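Local atomic coordinates of avirulence protein AvrP123 (Melampsora lini, PDB entry 5VJJ), a protein that is a zinc-binding effector of the flax rust fungus, possibly acting in the plant nucleus and recognised by the flax resistance protein P. Residues V14-R19 with Y54-P59. Sequence-based numbering, arbitrary orientation.
Sequences VQCLCR and YMYRCP. With ZN (zinc ion), chain C.
V14 meets Y56 where the end of strand 13-15 passes strand 51-58: methyl CG1 reaches the CD1 side of the ring, 3.4 Å from CD1, and the two side chains cross at about a right angle. That methyl sits between the backbone N and the carbonyl carbon (chi1 68°), which turns it to the tyrosine, while L24 also touches the valine. Q15 turns the other way and holds the loop beyond it, its amide NE2 donating to the carbonyl O of R19 (2.8 Å), in the carbonyl plane and on a lone pair. At C16 the contact passes from apolar packing to metal binding. Its SG lies obliquely beside the CE2 side of the Y56 ring, 5.0 Å from the ring centroid, in a sulfur-aromatic contact, and bonds the zinc ion at 2.4 Å. C16 and C18 on this loop, with C58 at the end of strand 51-58 and C61 in the loop that follows, make a four-cysteine zinc site, one of three zinc sites in the chain. A type I turn from C16 to R19, closed by R19 N to C16 O, folds the C-x-C loop back, and the N-H of C18 points almost straight at the C16 sulfur (170°) in a hydrogen bond of 3.5 Å, the usual length for a sulfur acceptor. L17 borders the phenol end of Y56, with CG 4.1 Å from OH; that hydroxyl is hydrogen-bonded to H66 ND1 on the neighbouring strand 64-69, which anchors the far end of the ring. C18 SG completes this segment's share of the metal shell, 3.8 Å from C58 SG, its neighbour in the shell of the zinc ion.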
ATOM      1  N   VAL A  14       7.544   6.278   8.097  1.00 29.60           N
ATOM      2  CA  VAL A  14       6.997   4.979   7.731  1.00 30.36           C
ATOM      3  C   VAL A  14       8.080   3.932   7.928  1.00 29.92           C
ATOM      4  O   VAL A  14       9.277   4.232   7.912  1.00 31.74           O
ATOM      5  CB  VAL A  14       6.469   4.974   6.272  1.00 32.06           C
ATOM      6  CG1 VAL A  14       7.616   5.107   5.269  1.00 28.16           C
ATOM      7  CG2 VAL A  14       5.647   3.734   5.994  1.00 33.50           C
ATOM      8  N   GLN A  15       7.653   2.692   8.126  1.00 31.22           N
ATOM      9  CA  GLN A  15       8.579   1.569   8.178  1.00 31.23           C
ATOM     10  C   GLN A  15       8.894   1.112   6.758  1.00 30.23           C
ATOM     11  O   GLN A  15       7.987   0.764   5.995  1.00 30.72           O
ATOM     12  CB  GLN A  15       7.989   0.426   9.001  1.00 33.41           C
ATOM     13  CG  GLN A  15       8.957  -0.716   9.234  1.00 37.66           C
ATOM     14  CD  GLN A  15       8.551  -1.611  10.394  1.00 39.82           C
ATOM     15  OE1 GLN A  15       7.364  -1.815  10.656  1.00 37.88           O
ATOM     16  NE2 GLN A  15       9.540  -2.148  11.098  1.00 46.39           N
ATOM     17  N   CYS A  16      10.174   1.135   6.398  1.00 37.78           N
ATOM     18  CA  CYS A  16      10.601   0.635   5.103  1.00 34.19           C
ATOM     19  C   CYS A  16      10.475  -0.887   5.065  1.00 39.38           C
ATOM     20  O   CYS A  16      10.329  -1.551   6.095  1.00 39.39           O
ATOM     21  CB  CYS A  16      12.046   1.062   4.815  1.00 32.81           C
ATOM     22  SG  CYS A  16      12.793   0.363   3.300  1.00 34.49           S
ATOM     23  N   LEU A  17      10.521  -1.443   3.852  1.00 31.34           N
ATOM     24  CA  LEU A  17      10.439  -2.893   3.715  1.00 30.77           C
ATOM     25  C   LEU A  17      11.593  -3.590   4.422  1.00 31.49           C
ATOM     26  O   LEU A  17      11.460  -4.752   4.824  1.00 48.75           O
ATOM     27  CB  LEU A  17      10.412  -3.281   2.244  1.00 30.18           C
ATOM     28  CG  LEU A  17       9.188  -2.787   1.474  1.00 36.25           C
ATOM     29  CD1 LEU A  17       9.368  -3.069  -0.008  1.00 31.03           C
ATOM     30  CD2 LEU A  17       7.919  -3.432   2.003  1.00 31.97           C
ATOM     31  N   CYS A  18      12.729  -2.912   4.579  1.00 30.25           N
ATOM     32  CA  CYS A  18      13.822  -3.448   5.382  1.00 33.44           C
ATOM     33  C   CYS A  18      13.564  -3.316   6.878  1.00 42.72           C
ATOM     34  O   CYS A  18      14.401  -3.756   7.672  1.00 36.86           O
ATOM     35  CB  CYS A  18      15.135  -2.747   5.016  1.00 29.61           C
ATOM     36  SG  CYS A  18      15.319  -1.100   5.727  1.00 46.32           S
ATOM     37  N   ARG A  19      12.438  -2.714   7.265  1.00 36.38           N
ATOM     38  CA  ARG A  19      11.910  -2.561   8.616  1.00 36.04           C
ATOM     39  C   ARG A  19      12.477  -1.331   9.333  1.00 44.14           C
ATOM     40  O   ARG A  19      12.014  -1.015  10.429  1.00 38.29           O
ATOM     41  CB  ARG A  19      12.121  -3.807   9.501  1.00 38.71           C
ATOM     42  CG  ARG A  19      11.312  -5.004   9.030  1.00 54.98           C
ATOM     43  CD  ARG A  19      11.341  -6.165  10.015  1.00 70.75           C
ATOM     44  NE  ARG A  19      12.595  -6.918   9.966  1.00 77.01           N
ATOM     45  CZ  ARG A  19      13.562  -6.860  10.880  1.00 75.17           C
ATOM     46  NH1 ARG A  19      13.449  -6.077  11.949  1.00 73.33           N
ATOM     47  NH2 ARG A  19      14.655  -7.597  10.727  1.00 60.51           N
ATOM     48  N   TYR A  54       3.484   4.706  -0.732  1.00 23.60           N
ATOM     49  CA  TYR A  54       4.346   5.435   0.185  1.00 29.15           C
ATOM     50  C   TYR A  54       5.663   5.742  -0.510  1.00 36.84           C
ATOM     51  O   TYR A  54       6.297   4.844  -1.069  1.00 38.16           O
ATOM     52  CB  TYR A  54       4.591   4.633   1.464  1.00 28.28           C
ATOM     53  CG  TYR A  54       3.318   4.225   2.174  1.00 36.36           C
ATOM     54  CD1 TYR A  54       2.604   5.138   2.941  1.00 36.80           C
ATOM     55  CD2 TYR A  54       2.829   2.929   2.073  1.00 39.58           C
ATOM     56  CE1 TYR A  54       1.436   4.770   3.588  1.00 32.63           C
ATOM     57  CE2 TYR A  54       1.662   2.552   2.716  1.00 28.85           C
ATOM     58  CZ  TYR A  54       0.973   3.474   3.471  1.00 28.94           C
ATOM     59  OH  TYR A  54      -0.184   3.102   4.109  1.00 52.58           O
ATOM     60  N   MET A  55       6.048   7.014  -0.490  1.00 33.22           N
ATOM     61  CA  MET A  55       7.326   7.477  -1.010  1.00 20.70           C
ATOM     62  C   MET A  55       8.170   7.926   0.173  1.00 21.09           C
ATOM     63  O   MET A  55       7.740   8.781   0.955  1.00 35.97           O
ATOM     64  CB  MET A  55       7.133   8.629  -1.999  1.00 20.05           C
ATOM     65  CG  MET A  55       6.507   8.230  -3.327  1.00 39.71           C
ATOM     66  SD  MET A  55       7.701   7.394  -4.384  1.00 43.29           S
ATOM     67  CE  MET A  55       7.011   7.730  -5.998  1.00 56.33           C
ATOM     68  N   TYR A  56       9.360   7.349   0.311  1.00 20.75           N
ATOM     69  CA  TYR A  56      10.228   7.697   1.422  1.00 23.47           C
ATOM     70  C   TYR A  56      11.683   7.550   0.999  1.00 34.74           C
ATOM     71  O   TYR A  56      11.996   7.060  -0.088  1.00 27.60           O
ATOM     72  CB  TYR A  56       9.918   6.833   2.645  1.00 52.96           C
ATOM     73  CG  TYR A  56       9.801   5.367   2.323  1.00 32.57           C
ATOM     74  CD1 TYR A  56       8.573   4.801   2.024  1.00 32.75           C
ATOM     75  CD2 TYR A  56      10.921   4.548   2.316  1.00 26.65           C
ATOM     76  CE1 TYR A  56       8.461   3.458   1.731  1.00 28.60           C
ATOM     77  CE2 TYR A  56      10.816   3.210   2.029  1.00 34.51           C
ATOM     78  CZ  TYR A  56       9.588   2.666   1.737  1.00 38.84           C
ATOM     79  OH  TYR A  56       9.486   1.319   1.443  1.00 23.66           O
ATOM     80  N   ARG A  57      12.573   7.999   1.880  1.00 21.38           N
ATOM     81  CA  ARG A  57      14.017   7.992   1.658  1.00 22.79           C
ATOM     82  C   ARG A  57      14.638   7.249   2.836  1.00 21.87           C
ATOM     83  O   ARG A  57      14.921   7.850   3.871  1.00 22.29           O
ATOM     84  CB  ARG A  57      14.558   9.418   1.538  1.00 22.50           C
ATOM     85  CG  ARG A  57      16.063   9.515   1.274  1.00 34.27           C
ATOM     86  CD  ARG A  57      16.375   9.410  -0.208  1.00 43.67           C
ATOM     87  NE  ARG A  57      16.055  10.642  -0.925  1.00 49.06           N
ATOM     88  CZ  ARG A  57      16.934  11.593  -1.239  1.00 60.90           C
ATOM     89  NH1 ARG A  57      18.217  11.473  -0.915  1.00 37.23           N
ATOM     90  NH2 ARG A  57      16.526  12.671  -1.891  1.00 52.14           N
ATOM     91  N   CYS A  58      14.847   5.946   2.680  1.00 30.43           N
ATOM     92  CA  CYS A  58      15.348   5.136   3.787  1.00 25.13           C
ATOM     93  C   CYS A  58      16.821   5.437   4.044  1.00 24.06           C
ATOM     94  O   CYS A  58      17.614   5.477   3.094  1.00 23.60           O
ATOM     95  CB  CYS A  58      15.175   3.651   3.486  1.00 34.59           C
ATOM     96  SG  CYS A  58      15.738   2.575   4.825  1.00 35.16           S
ATOM     97  N   PRO A  59      17.235   5.629   5.302  1.00 23.72           N
ATOM     98  CA  PRO A  59      18.667   5.865   5.564  1.00 23.69           C
ATOM     99  C   PRO A  59      19.550   4.731   5.089  1.00 23.84           C
ATOM    100  O   PRO A  59      20.730   4.955   4.792  1.00 35.87           O
ATOM    101  CB  PRO A  59      18.725   6.018   7.089  1.00 24.93           C
ATOM    102  CG  PRO A  59      17.530   5.288   7.585  1.00 25.89           C
ATOM    103  CD  PRO A  59      16.464   5.528   6.552  1.00 30.55           C
TER
HETATM  104 ZN    ZN C 201      15.045   0.484   4.031  1.00 30.01          ZN